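Local coordinates for sigma regulatory family protein-PP2C phosphatase (Chlamydia trachomatis serovar L2, PDB 6MAB), which probably senses TCA-cycle intermediates through this periplasmic domain of RsbU, a membrane protein that probably has phosphatase activity, at residues A[13-17]-A[265-269]; A[55-61]-A[87-92]; A[112-116]-A[128-132]; A[159-163]-A[180-184]; A[167-173]-A[254-260]. One frame throughout, in Å; residues are numbered along the deposited sequence.

Interaction 1. Residues A[13-17]-A[265-269]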
# COMPACT_ATOMS: atom_id res chain seq x y z
N ILE A 13 15.47 -8.48 23.45
CA ILE A 13 14.55 -7.40 23.78
C ILE A 13 13.93 -6.76 22.54
O ILE A 13 12.94 -6.03 22.68
CB ILE A 13 15.21 -6.31 24.64
CG1 ILE A 13 16.31 -5.59 23.87
CG2 ILE A 13 15.71 -6.93 25.96
CD1 ILE A 13 17.01 -4.48 24.68
N THR A 14 14.44 -7.05 21.34
CA THR A 14 13.87 -6.55 20.10
C THR A 14 13.06 -7.60 19.35
O THR A 14 12.44 -7.27 18.34
CB THR A 14 14.98 -6.04 19.18
OG1 THR A 14 15.95 -7.06 18.96
CG2 THR A 14 15.66 -4.80 19.83
N SER A 15 13.05 -8.84 19.82
CA SER A 15 12.41 -9.92 19.09
C SER A 15 10.95 -9.61 18.81
O SER A 15 10.41 -9.95 17.74
CB SER A 15 12.56 -11.21 19.91
OG SER A 15 11.83 -12.27 19.34
N ASP A 16 10.28 -8.98 19.76
CA ASP A 16 8.85 -8.77 19.66
C ASP A 16 8.49 -7.75 18.59
O ASP A 16 7.41 -7.84 18.00
CB ASP A 16 8.32 -8.36 21.03
CG ASP A 16 6.84 -8.13 21.04
OD1 ASP A 16 6.08 -9.11 20.86
OD2 ASP A 16 6.43 -6.97 21.22
N LEU A 17 9.38 -6.78 18.33
CA LEU A 17 9.17 -5.87 17.20
C LEU A 17 9.11 -6.64 15.89
O LEU A 17 8.21 -6.43 15.06
CB LEU A 17 10.29 -4.82 17.11
CG LEU A 17 10.36 -3.67 18.09
CD1 LEU A 17 11.70 -2.95 17.95
CD2 LEU A 17 9.23 -2.70 17.84
N ILE A 265 11.32 -0.81 25.31
CA ILE A 265 12.12 -1.94 24.85
C ILE A 265 13.10 -2.36 25.93
O ILE A 265 13.21 -3.53 26.29
CB ILE A 265 12.84 -1.58 23.54
CG1 ILE A 265 11.84 -1.37 22.40
CG2 ILE A 265 13.90 -2.65 23.19
CD1 ILE A 265 11.07 -2.62 22.01
N PHE A 266 13.83 -1.39 26.48
CA PHE A 266 14.87 -1.72 27.44
C PHE A 266 14.30 -2.17 28.78
O PHE A 266 15.00 -2.85 29.53
CB PHE A 266 15.81 -0.52 27.62
CG PHE A 266 16.92 -0.49 26.59
CD1 PHE A 266 16.62 -0.43 25.25
CD2 PHE A 266 18.25 -0.55 26.96
CE1 PHE A 266 17.62 -0.42 24.30
CE2 PHE A 266 19.24 -0.54 26.00
CZ PHE A 266 18.91 -0.47 24.66
N ALA A 267 13.05 -1.83 29.09
CA ALA A 267 12.47 -2.25 30.35
C ALA A 267 12.37 -3.77 30.43
O ALA A 267 12.28 -4.32 31.54
CB ALA A 267 11.08 -1.63 30.55
N SER A 268 12.38 -4.44 29.27
CA SER A 268 12.38 -5.91 29.24
C SER A 268 13.64 -6.50 29.84
O SER A 268 13.69 -7.72 30.08
CB SER A 268 12.26 -6.43 27.80
OG SER A 268 11.01 -6.10 27.24
N LEU A 269 14.67 -5.69 30.08
CA LEU A 269 15.86 -6.22 30.73
C LEU A 269 15.58 -6.65 32.16
O LEU A 269 16.29 -7.52 32.68
CB LEU A 269 16.99 -5.19 30.72
CG LEU A 269 17.58 -4.83 29.35
CD1 LEU A 269 18.44 -3.58 29.47
CD2 LEU A 269 18.39 -5.99 28.81
O HOH W 1 11.05 -5.76 24.60
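The phenyl ring of F266 carries the tip of I13 on one face: CD1 sits 4.2 Å from the ring centroid, 15° off the normal and displaced toward the rim, a CH-pi contact. W243 meets the same ring in an edge-to-face pairing from elsewhere in the chain. I13 reaches the ring because its CG1 lies between backbone N and carbonyl carbon (chi1 65°) and the chain then runs straight out to CD1. The same rotation puts CG2 beside the backbone N, anti to the carbonyl carbon, where I13 CG2 touches S268 CB at 3.9 Å and L269 CD2 at 4.0 Å. One isoleucine thus spans F266, S268 and L269. The contact brings the long N-terminal helix 2-31 against the last helix of the domain, consistent with a double Cache sensor fold, so the N-terminal helix packs on the C-terminal end of the domain. I265 packs on the methylene of I13, its CG2 3.9 Å from I13 CG1, while I265 CD1 comes within 4.1 Å of L17 CG, these two side chains meeting at about a right angle. Helix 2-31 is kinked here, with L17 N making just a weak bond to T14 O. At the polar margin one water donates to I13 O (2.7 Å from the water oxygen) and also hydrogen-bonds S268 OG.

Interaction 2. Residues A[55-61]-A[87-92]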
# COMPACT_ATOMS: atom_id res chain seq x y z
N GLU A 55 -16.03 1.66 -26.19
CA GLU A 55 -16.33 3.04 -25.86
C GLU A 55 -16.96 3.07 -24.48
O GLU A 55 -17.61 2.11 -24.06
CB GLU A 55 -17.30 3.68 -26.87
CG GLU A 55 -16.85 3.62 -28.33
CD GLU A 55 -15.69 4.55 -28.64
OE1 GLU A 55 -15.30 5.37 -27.78
OE2 GLU A 55 -15.16 4.47 -29.77
N PRO A 56 -16.78 4.17 -23.74
CA PRO A 56 -17.38 4.27 -22.41
C PRO A 56 -18.85 3.89 -22.43
O PRO A 56 -19.62 4.36 -23.27
CB PRO A 56 -17.17 5.73 -22.03
CG PRO A 56 -15.96 6.13 -22.79
CD PRO A 56 -16.04 5.39 -24.10
N ASP A 57 -19.22 3.02 -21.50
CA ASP A 57 -20.54 2.41 -21.42
C ASP A 57 -21.21 2.91 -20.15
O ASP A 57 -20.93 2.42 -19.05
CB ASP A 57 -20.42 0.89 -21.42
CG ASP A 57 -21.77 0.17 -21.49
OD1 ASP A 57 -22.82 0.78 -21.18
OD2 ASP A 57 -21.76 -1.02 -21.85
N LEU A 58 -22.12 3.88 -20.31
CA LEU A 58 -22.82 4.44 -19.16
C LEU A 58 -23.73 3.40 -18.51
O LEU A 58 -23.76 3.27 -17.28
CB LEU A 58 -23.61 5.67 -19.58
CG LEU A 58 -24.37 6.37 -18.45
CD1 LEU A 58 -23.42 6.77 -17.32
CD2 LEU A 58 -25.13 7.59 -18.96
N ALA A 59 -24.48 2.66 -19.33
CA ALA A 59 -25.39 1.65 -18.79
C ALA A 59 -24.65 0.65 -17.92
O ALA A 59 -25.09 0.32 -16.81
CB ALA A 59 -26.10 0.93 -19.94
N LEU A 60 -23.52 0.15 -18.40
CA LEU A 60 -22.77 -0.81 -17.61
C LEU A 60 -22.26 -0.17 -16.33
O LEU A 60 -22.28 -0.79 -15.26
CB LEU A 60 -21.61 -1.38 -18.43
CG LEU A 60 -20.69 -2.31 -17.66
CD1 LEU A 60 -21.46 -3.50 -17.13
CD2 LEU A 60 -19.54 -2.77 -18.54
N SER A 61 -21.78 1.07 -16.43
CA SER A 61 -21.31 1.79 -15.25
C SER A 61 -22.40 1.89 -14.19
O SER A 61 -22.14 1.69 -13.00
CB SER A 61 -20.82 3.18 -15.67
OG SER A 61 -19.71 3.06 -16.54
N ARG A 87 -7.92 3.81 -21.05
CA ARG A 87 -9.08 4.68 -20.90
C ARG A 87 -10.19 3.96 -20.13
O ARG A 87 -10.47 2.79 -20.41
CB ARG A 87 -9.59 5.12 -22.26
CG ARG A 87 -10.64 6.19 -22.20
CD ARG A 87 -11.17 6.51 -23.59
NE ARG A 87 -11.98 7.72 -23.58
CZ ARG A 87 -12.92 7.99 -24.48
NH1 ARG A 87 -13.20 7.12 -25.45
NH2 ARG A 87 -13.60 9.13 -24.39
N VAL A 88 -10.81 4.65 -19.18
CA VAL A 88 -11.90 4.06 -18.41
C VAL A 88 -13.12 3.94 -19.31
O VAL A 88 -13.65 4.94 -19.80
CB VAL A 88 -12.23 4.89 -17.16
CG1 VAL A 88 -13.39 4.26 -16.43
CG2 VAL A 88 -11.03 5.01 -16.22
N VAL A 89 -13.59 2.71 -19.51
CA VAL A 89 -14.79 2.49 -20.32
C VAL A 89 -15.98 2.00 -19.52
O VAL A 89 -17.09 1.93 -20.07
CB VAL A 89 -14.51 1.53 -21.50
CG1 VAL A 89 -13.48 2.14 -22.45
CG2 VAL A 89 -14.03 0.18 -21.00
N ALA A 90 -15.80 1.68 -18.24
CA ALA A 90 -16.92 1.44 -17.33
C ALA A 90 -16.40 1.59 -15.91
O ALA A 90 -15.28 1.17 -15.61
CB ALA A 90 -17.52 0.05 -17.55
N SER A 91 -17.20 2.21 -15.04
CA SER A 91 -16.80 2.40 -13.65
C SER A 91 -18.02 2.50 -12.73
O SER A 91 -19.06 3.06 -13.11
CB SER A 91 -15.97 3.67 -13.49
OG SER A 91 -15.47 3.75 -12.16
N SER A 92 -17.87 1.96 -11.53
CA SER A 92 -18.82 2.24 -10.45
C SER A 92 -18.79 3.70 -10.04
O SER A 92 -19.73 4.15 -9.37
CB SER A 92 -18.53 1.36 -9.24
OG SER A 92 -17.28 1.69 -8.67
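D57 and V89 form the central backbone link between helix 58-68 and edge strand 86-91, D57 N donating to V89 O at 2.8 Å. This is a capped helix start laid against a classic beta bulge, since V89 and A90 both face L77 on the neighbouring strand 74-80. Further along, S91 N donates to S61 OG (3.0 Å, 163°), so a side chain of the helix's first turn takes up the S91 amide. Between these two bonds L60 CD2 packs on A90 CB at 3.6 Å. At the other end P56 lies across the R87 guanidinium, its CG 3.9 Å above the centre of the plane, while E55 OE1 comes near that plane at the edge. The E55 OE1 to R87 NH1 salt bridge is long, 3.6 Å, with the carboxylate turned 86° to the guanidinium; a second hold on R87 is the bond from its NE to G98 O. The extended R87 chain, CG anti to N (chi1 -170°), delivers the flat group to the proline. In the next shell D57 is the N-cap: its OD1 is met by L60 N from above the carboxylate plane. D57 O is gripped twice, S61 N and S61 OG approaching from opposite faces; S61 OG donates to D57 O (2.9 Å), which leaves its oxygen to accept from S91 N.

Interaction 3. Residues A[112-116]-A[128-132]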
# COMPACT_ATOMS: atom_id res chain seq x y z
N PRO A 112 0.23 -11.13 -14.15
CA PRO A 112 -1.22 -11.35 -14.11
C PRO A 112 -1.95 -10.23 -13.40
O PRO A 112 -3.05 -9.85 -13.82
CB PRO A 112 -1.36 -12.67 -13.36
CG PRO A 112 -0.10 -12.78 -12.55
CD PRO A 112 0.97 -12.14 -13.38
N PHE A 113 -1.37 -9.71 -12.32
CA PHE A 113 -2.04 -8.70 -11.52
C PHE A 113 -1.01 -8.06 -10.59
O PHE A 113 0.11 -8.56 -10.43
CB PHE A 113 -3.19 -9.28 -10.67
CG PHE A 113 -2.73 -10.24 -9.62
CD1 PHE A 113 -2.38 -9.80 -8.37
CD2 PHE A 113 -2.68 -11.60 -9.89
CE1 PHE A 113 -1.94 -10.69 -7.39
CE2 PHE A 113 -2.25 -12.50 -8.91
CZ PHE A 113 -1.88 -12.06 -7.68
N LEU A 114 -1.42 -6.97 -9.96
CA LEU A 114 -0.67 -6.42 -8.85
C LEU A 114 -1.63 -5.91 -7.79
O LEU A 114 -2.79 -5.60 -8.06
CB LEU A 114 0.28 -5.29 -9.28
CG LEU A 114 -0.32 -4.03 -9.88
CD1 LEU A 114 -0.88 -3.05 -8.84
CD2 LEU A 114 0.77 -3.34 -10.73
N ALA A 115 -1.11 -5.82 -6.57
CA ALA A 115 -1.84 -5.24 -5.45
C ALA A 115 -0.87 -4.39 -4.65
O ALA A 115 0.22 -4.84 -4.31
CB ALA A 115 -2.45 -6.33 -4.57
N THR A 116 -1.26 -3.16 -4.35
CA THR A 116 -0.36 -2.29 -3.60
C THR A 116 -1.20 -1.32 -2.79
O THR A 116 -2.43 -1.36 -2.81
CB THR A 116 0.62 -1.60 -4.53
OG1 THR A 116 1.64 -0.95 -3.77
CG2 THR A 116 -0.07 -0.63 -5.48
N ALA A 128 -6.17 0.31 -1.02
CA ALA A 128 -5.64 -0.84 -1.72
C ALA A 128 -5.95 -0.68 -3.19
O ALA A 128 -7.11 -0.62 -3.59
CB ALA A 128 -6.29 -2.10 -1.18
N VAL A 129 -4.90 -0.61 -4.00
CA VAL A 129 -5.00 -0.43 -5.44
C VAL A 129 -4.70 -1.79 -6.05
O VAL A 129 -3.56 -2.26 -5.98
CB VAL A 129 -4.01 0.62 -5.94
CG1 VAL A 129 -4.16 0.82 -7.44
CG2 VAL A 129 -4.21 1.94 -5.18
N LEU A 130 -5.71 -2.39 -6.64
CA LEU A 130 -5.60 -3.70 -7.28
C LEU A 130 -5.82 -3.54 -8.78
O LEU A 130 -6.79 -2.91 -9.21
CB LEU A 130 -6.61 -4.67 -6.70
CG LEU A 130 -6.13 -5.41 -5.46
CD1 LEU A 130 -5.82 -4.46 -4.31
CD2 LEU A 130 -7.15 -6.45 -5.03
N GLN A 131 -4.88 -4.06 -9.56
CA GLN A 131 -4.95 -4.03 -11.01
C GLN A 131 -4.77 -5.44 -11.53
O GLN A 131 -3.82 -6.11 -11.13
CB GLN A 131 -3.89 -3.09 -11.58
CG GLN A 131 -4.08 -1.70 -11.04
CD GLN A 131 -3.07 -0.67 -11.56
OE1 GLN A 131 -2.34 -0.92 -12.53
NE2 GLN A 131 -3.06 0.49 -10.93
N THR A 132 -5.70 -5.88 -12.37
CA THR A 132 -5.71 -7.23 -12.91
C THR A 132 -5.88 -7.20 -14.43
O THR A 132 -6.81 -6.57 -14.94
CB THR A 132 -6.82 -8.03 -12.25
OG1 THR A 132 -6.60 -8.04 -10.84
CG2 THR A 132 -6.86 -9.47 -12.79
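L114 and Q131 exchange two backbone hydrogen bonds, L114 N to Q131 O at 2.8 Å and Q131 N to L114 O at 3.0 Å. Two residues on, T116 and V129 repeat the exchange, V129 N meeting T116 O at 2.8 Å. F113 with T132 and A115 with L130 are the intervening non-hydrogen-bonded pairs. These strands form a beta hairpin at the border of the five-stranded antiparallel sheet, whose strand order 2-1-5-4-3 is shared with PAS-like folds and consistent with a Cache subdomain. On one face L114 and Q131 lie side by side, L114 CG 4.1 Å from Q131 CB; CG of L114 sits between N and the carbonyl carbon (chi1 63°), which lays the leucine alongside Q131. The Q131 amide is used at both ends, OE1 accepting from F106 N and NE2 donating to E104 O. On the other face A115 CB meets L130 CD1 at 3.9 Å, and F113 CB lies 3.6 Å from T132 OG1, a hydroxyl also bonded to N35 ND2. Helix 35-45 covers this side through N35 and I38. Because N35 ND2 also bonds L114 O, that carbonyl has two donors, so N35 ties L114 O and T132 OG1, one from each strand, to helix 35-45.

Interaction 4. Residues A[159-163]-A[180-184]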
# COMPACT_ATOMS: atom_id res chain seq x y z
N LEU A 159 -4.64 -2.93 12.75
CA LEU A 159 -3.22 -3.29 12.73
C LEU A 159 -2.33 -2.18 13.28
O LEU A 159 -1.24 -2.47 13.80
CB LEU A 159 -2.79 -3.65 11.32
CG LEU A 159 -3.36 -4.95 10.75
CD1 LEU A 159 -2.92 -5.12 9.30
CD2 LEU A 159 -2.90 -6.16 11.56
N LEU A 160 -2.77 -0.93 13.20
CA LEU A 160 -1.98 0.17 13.74
C LEU A 160 -2.37 0.55 15.17
O LEU A 160 -1.71 1.38 15.79
CB LEU A 160 -2.11 1.40 12.81
CG LEU A 160 -1.11 1.46 11.65
CD1 LEU A 160 -1.09 0.19 10.88
CD2 LEU A 160 -1.46 2.66 10.73
N ALA A 161 -3.44 -0.04 15.70
CA ALA A 161 -3.82 0.22 17.08
C ALA A 161 -2.72 -0.26 18.03
O ALA A 161 -2.07 -1.28 17.79
CB ALA A 161 -5.14 -0.46 17.41
N ALA A 162 -2.53 0.49 19.12
CA ALA A 162 -1.52 0.18 20.13
C ALA A 162 -2.06 0.64 21.49
O ALA A 162 -1.61 1.61 22.08
CB ALA A 162 -0.18 0.84 19.80
N LYS A 163 -3.05 -0.09 22.02
CA LYS A 163 -3.69 0.31 23.27
C LYS A 163 -3.09 -0.38 24.49
O LYS A 163 -3.05 0.23 25.56
CB LYS A 163 -5.19 -0.00 23.21
N LEU A 180 2.94 5.98 4.65
CA LEU A 180 1.57 6.21 4.19
C LEU A 180 0.63 6.46 5.36
O LEU A 180 -0.28 7.29 5.27
CB LEU A 180 1.10 5.02 3.37
CG LEU A 180 1.93 4.64 2.14
CD1 LEU A 180 1.24 3.48 1.40
CD2 LEU A 180 2.15 5.80 1.21
N GLN A 181 0.82 5.73 6.46
CA GLN A 181 -0.04 5.83 7.62
C GLN A 181 0.66 5.17 8.79
O GLN A 181 1.30 4.12 8.62
CB GLN A 181 -1.40 5.19 7.36
CG GLN A 181 -2.43 5.49 8.39
CD GLN A 181 -3.81 5.20 7.89
OE1 GLN A 181 -4.35 4.13 8.13
NE2 GLN A 181 -4.40 6.17 7.18
N ALA A 182 0.54 5.77 9.97
CA ALA A 182 1.17 5.21 11.16
C ALA A 182 0.26 5.38 12.37
O ALA A 182 -0.63 6.24 12.41
CB ALA A 182 2.53 5.88 11.44
N THR A 183 0.55 4.57 13.40
CA THR A 183 -0.11 4.72 14.69
C THR A 183 -0.10 6.17 15.13
O THR A 183 -1.10 6.71 15.61
CB THR A 183 0.59 3.86 15.74
OG1 THR A 183 0.64 2.49 15.27
CG2 THR A 183 -0.12 3.97 17.10
N ASP A 184 1.06 6.80 15.02
CA ASP A 184 1.22 8.22 15.30
C ASP A 184 0.97 8.96 13.98
O ASP A 184 1.78 8.90 13.06
CB ASP A 184 2.62 8.48 15.86
CG ASP A 184 2.80 7.89 17.24
OD1 ASP A 184 2.14 8.37 18.19
OD2 ASP A 184 3.60 6.93 17.38
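L160 lies over the last residues of strand 179-182. Its CB stands 3.8 Å from T183 OG1, and farther out CD2 presses on the backbone of A182, 3.6 Å from its C, while also touching Q181 CG at 3.8 Å. Q181 turns CG anti to its N (chi1 -169°), which brings that methylene alongside the leucine methyl. The carbonyl of L160 then accepts a hydrogen bond from T183 OG1: the O to OG1 distance is 2.7 Å, the C=O...OG1 angle is 131°, and the hydroxyl lies in the carbonyl plane on a lone pair. T183 is the first residue after the edge strand of the six-stranded antiparallel sheet, in what is probably the second Cache-like subdomain, and the contact fastens the incoming helix to the sheet margin. With OG1 beside its own N (chi1 -55°), T183 can face L160 while accepting from T170 N on the adjacent strand 169-174, so one hydroxyl links L160 O to strand 169-174. After A161, A162 CB comes back to the threonine, 4.1 Å from T183 CG2. That methyl is itself only 3.3 Å from L160 O, so it flanks the carbonyl that its hydroxyl grips.

Interaction 5. Residues A[167-173]-A[254-260]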
# COMPACT_ATOMS: atom_id res chain seq x y z
N SER A 167 2.39 -2.36 23.87
CA SER A 167 1.93 -2.64 22.52
C SER A 167 2.77 -1.89 21.48
O SER A 167 2.94 -0.67 21.55
CB SER A 167 0.45 -2.28 22.38
OG SER A 167 -0.08 -2.74 21.15
N VAL A 168 3.30 -2.61 20.49
CA VAL A 168 4.15 -1.95 19.51
C VAL A 168 3.30 -1.16 18.54
O VAL A 168 2.12 -1.46 18.30
CB VAL A 168 5.05 -2.96 18.76
CG1 VAL A 168 5.74 -3.88 19.76
CG2 VAL A 168 4.27 -3.72 17.72
N LYS A 169 3.90 -0.13 17.98
CA LYS A 169 3.28 0.76 17.02
C LYS A 169 3.73 0.37 15.62
O LYS A 169 4.69 -0.37 15.45
CB LYS A 169 3.65 2.20 17.34
CG LYS A 169 3.29 2.60 18.76
CD LYS A 169 3.71 4.02 19.10
CE LYS A 169 3.43 4.36 20.56
NZ LYS A 169 4.05 3.38 21.51
N THR A 170 3.00 0.86 14.61
CA THR A 170 3.21 0.40 13.24
C THR A 170 3.12 1.57 12.27
O THR A 170 2.30 2.48 12.44
CB THR A 170 2.15 -0.65 12.85
OG1 THR A 170 2.16 -1.72 13.80
CG2 THR A 170 2.38 -1.21 11.43
N ALA A 171 3.94 1.52 11.22
CA ALA A 171 3.86 2.45 10.10
C ALA A 171 3.93 1.64 8.81
O ALA A 171 4.71 0.70 8.70
CB ALA A 171 4.98 3.47 10.12
N ILE A 172 3.07 2.00 7.86
CA ILE A 172 3.07 1.43 6.52
C ILE A 172 3.91 2.34 5.64
O ILE A 172 3.65 3.55 5.57
CB ILE A 172 1.64 1.30 5.97
CG1 ILE A 172 0.77 0.48 6.92
CG2 ILE A 172 1.65 0.74 4.55
CD1 ILE A 172 1.24 -0.93 7.18
N LEU A 173 4.91 1.75 4.98
CA LEU A 173 5.93 2.49 4.22
C LEU A 173 5.79 2.20 2.73
O LEU A 173 5.73 1.04 2.32
CB LEU A 173 7.35 2.08 4.63
CG LEU A 173 8.04 2.70 5.83
CD1 LEU A 173 7.10 2.90 7.00
CD2 LEU A 173 9.21 1.79 6.18
N PHE A 254 5.31 -2.57 -0.72
CA PHE A 254 5.35 -1.72 0.46
C PHE A 254 6.05 -2.46 1.59
O PHE A 254 6.37 -3.64 1.46
CB PHE A 254 3.94 -1.23 0.85
CG PHE A 254 3.03 -2.29 1.37
CD1 PHE A 254 3.00 -2.55 2.72
CD2 PHE A 254 2.13 -2.95 0.54
CE1 PHE A 254 2.15 -3.51 3.24
CE2 PHE A 254 1.27 -3.92 1.05
CZ PHE A 254 1.28 -4.20 2.41
N ARG A 255 6.31 -1.74 2.67
CA ARG A 255 7.05 -2.25 3.80
C ARG A 255 6.27 -1.94 5.07
O ARG A 255 5.39 -1.09 5.07
CB ARG A 255 8.46 -1.62 3.90
CG ARG A 255 9.27 -1.66 2.61
CD ARG A 255 10.78 -1.75 2.88
NE ARG A 255 11.42 -0.46 3.02
CZ ARG A 255 12.68 -0.30 3.43
NH1 ARG A 255 13.41 -1.36 3.77
NH2 ARG A 255 13.21 0.91 3.52
N ILE A 256 6.62 -2.63 6.14
CA ILE A 256 6.02 -2.39 7.45
C ILE A 256 7.14 -2.04 8.42
O ILE A 256 8.14 -2.76 8.51
CB ILE A 256 5.23 -3.62 7.95
CG1 ILE A 256 4.01 -3.88 7.08
CG2 ILE A 256 4.75 -3.41 9.36
CD1 ILE A 256 3.40 -5.24 7.34
N LEU A 257 6.97 -0.94 9.13
CA LEU A 257 7.86 -0.52 10.21
C LEU A 257 7.12 -0.72 11.52
O LEU A 257 6.09 -0.07 11.74
CB LEU A 257 8.27 0.95 10.04
CG LEU A 257 8.98 1.57 11.25
CD1 LEU A 257 10.37 1.03 11.48
CD2 LEU A 257 9.04 3.10 11.05
N THR A 258 7.59 -1.62 12.38
CA THR A 258 7.09 -1.61 13.75
C THR A 258 8.07 -0.84 14.63
O THR A 258 9.26 -0.80 14.35
CB THR A 258 6.88 -3.02 14.28
OG1 THR A 258 8.07 -3.77 14.04
CG2 THR A 258 5.70 -3.67 13.56
N TYR A 259 7.56 -0.18 15.67
CA TYR A 259 8.43 0.66 16.47
C TYR A 259 7.84 0.79 17.87
O TYR A 259 6.65 0.53 18.09
CB TYR A 259 8.67 2.05 15.81
CG TYR A 259 7.43 2.95 15.66
CD1 TYR A 259 6.55 2.78 14.60
CD2 TYR A 259 7.16 3.95 16.59
CE1 TYR A 259 5.41 3.57 14.46
CE2 TYR A 259 6.02 4.77 16.44
CZ TYR A 259 5.16 4.55 15.38
OH TYR A 259 4.02 5.33 15.23
N GLU A 260 8.70 1.20 18.79
CA GLU A 260 8.37 1.28 20.21
C GLU A 260 9.37 2.22 20.86
O GLU A 260 10.50 2.37 20.39
CB GLU A 260 8.42 -0.11 20.86
CG GLU A 260 8.13 -0.14 22.35
CD GLU A 260 6.75 0.42 22.71
OE1 GLU A 260 6.54 1.66 22.64
OE2 GLU A 260 5.88 -0.40 23.09
O HOH W 2 3.62 -0.22 24.26
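K169 lies across the Y259 ring at about a right angle. Its CB stands over one face, 3.6 Å from the centroid and 17° off the normal, shifted toward the rim so that CZ is the nearest ring atom: a CH-pi contact. CG passes 4.0 Å from Y259 O, and CD returns to the ring, 3.6 Å from CE2. The chain runs extended until its last torsion (chi4 55°) turns NZ toward E260, where it forms a salt bridge to OE1 whose hydrogen bond, at 3.2 Å, is weak. The other carboxylate oxygen, E260 OE2, accepts from a water that also donates to the carbonyl of the poorly ordered S167. Y259 is fixed at its far end by the bond from OH to D184 OD2. The backbones of strands 169-174 and 254-261 pair antiparallel as second and third strands of the six-stranded sheet, with six bonds joining K169 to Y259, A171 to L257 and L173 to R255; the A171 N to L257 O bond is 2.7 Å. Past the ring, L173 CD1 packs on L257 CB at 3.8 Å. T170, I172, I256 and T258 take the opposite face, T170 and I256 touching helix 2-31, and T170 CG2 reaches I256 CG2 at 3.8 Å. The chemistry therefore grades from an apolar, hydrogen-bonded middle to a charged, hydrated end, where the K169 charge is probably partly balanced by E260.

In the fold
Interaction 1 closes the chain, joining helix 2-31 to helix 262-267, and the others are nested inside it. Interactions 2 and 3 follow in series on the five-stranded sheet, at outermost strands 86-91 and 113-119, their centres about 20 Å apart. Interactions 4 and 5 cross along the chain and share the six-stranded sheet, with centres about 7 Å apart; strands 179-182 and 169-174 are neighbours there. Interaction 1 touches interaction 5 through L17 O and T258 OG1, whereas the centres of interactions 1 and 2 lie about 53 Å apart. Two sheets along one long helix fit a double Cache sensor, with the N-terminal helix and the C-terminal end meeting at interaction 1, probably toward the membrane.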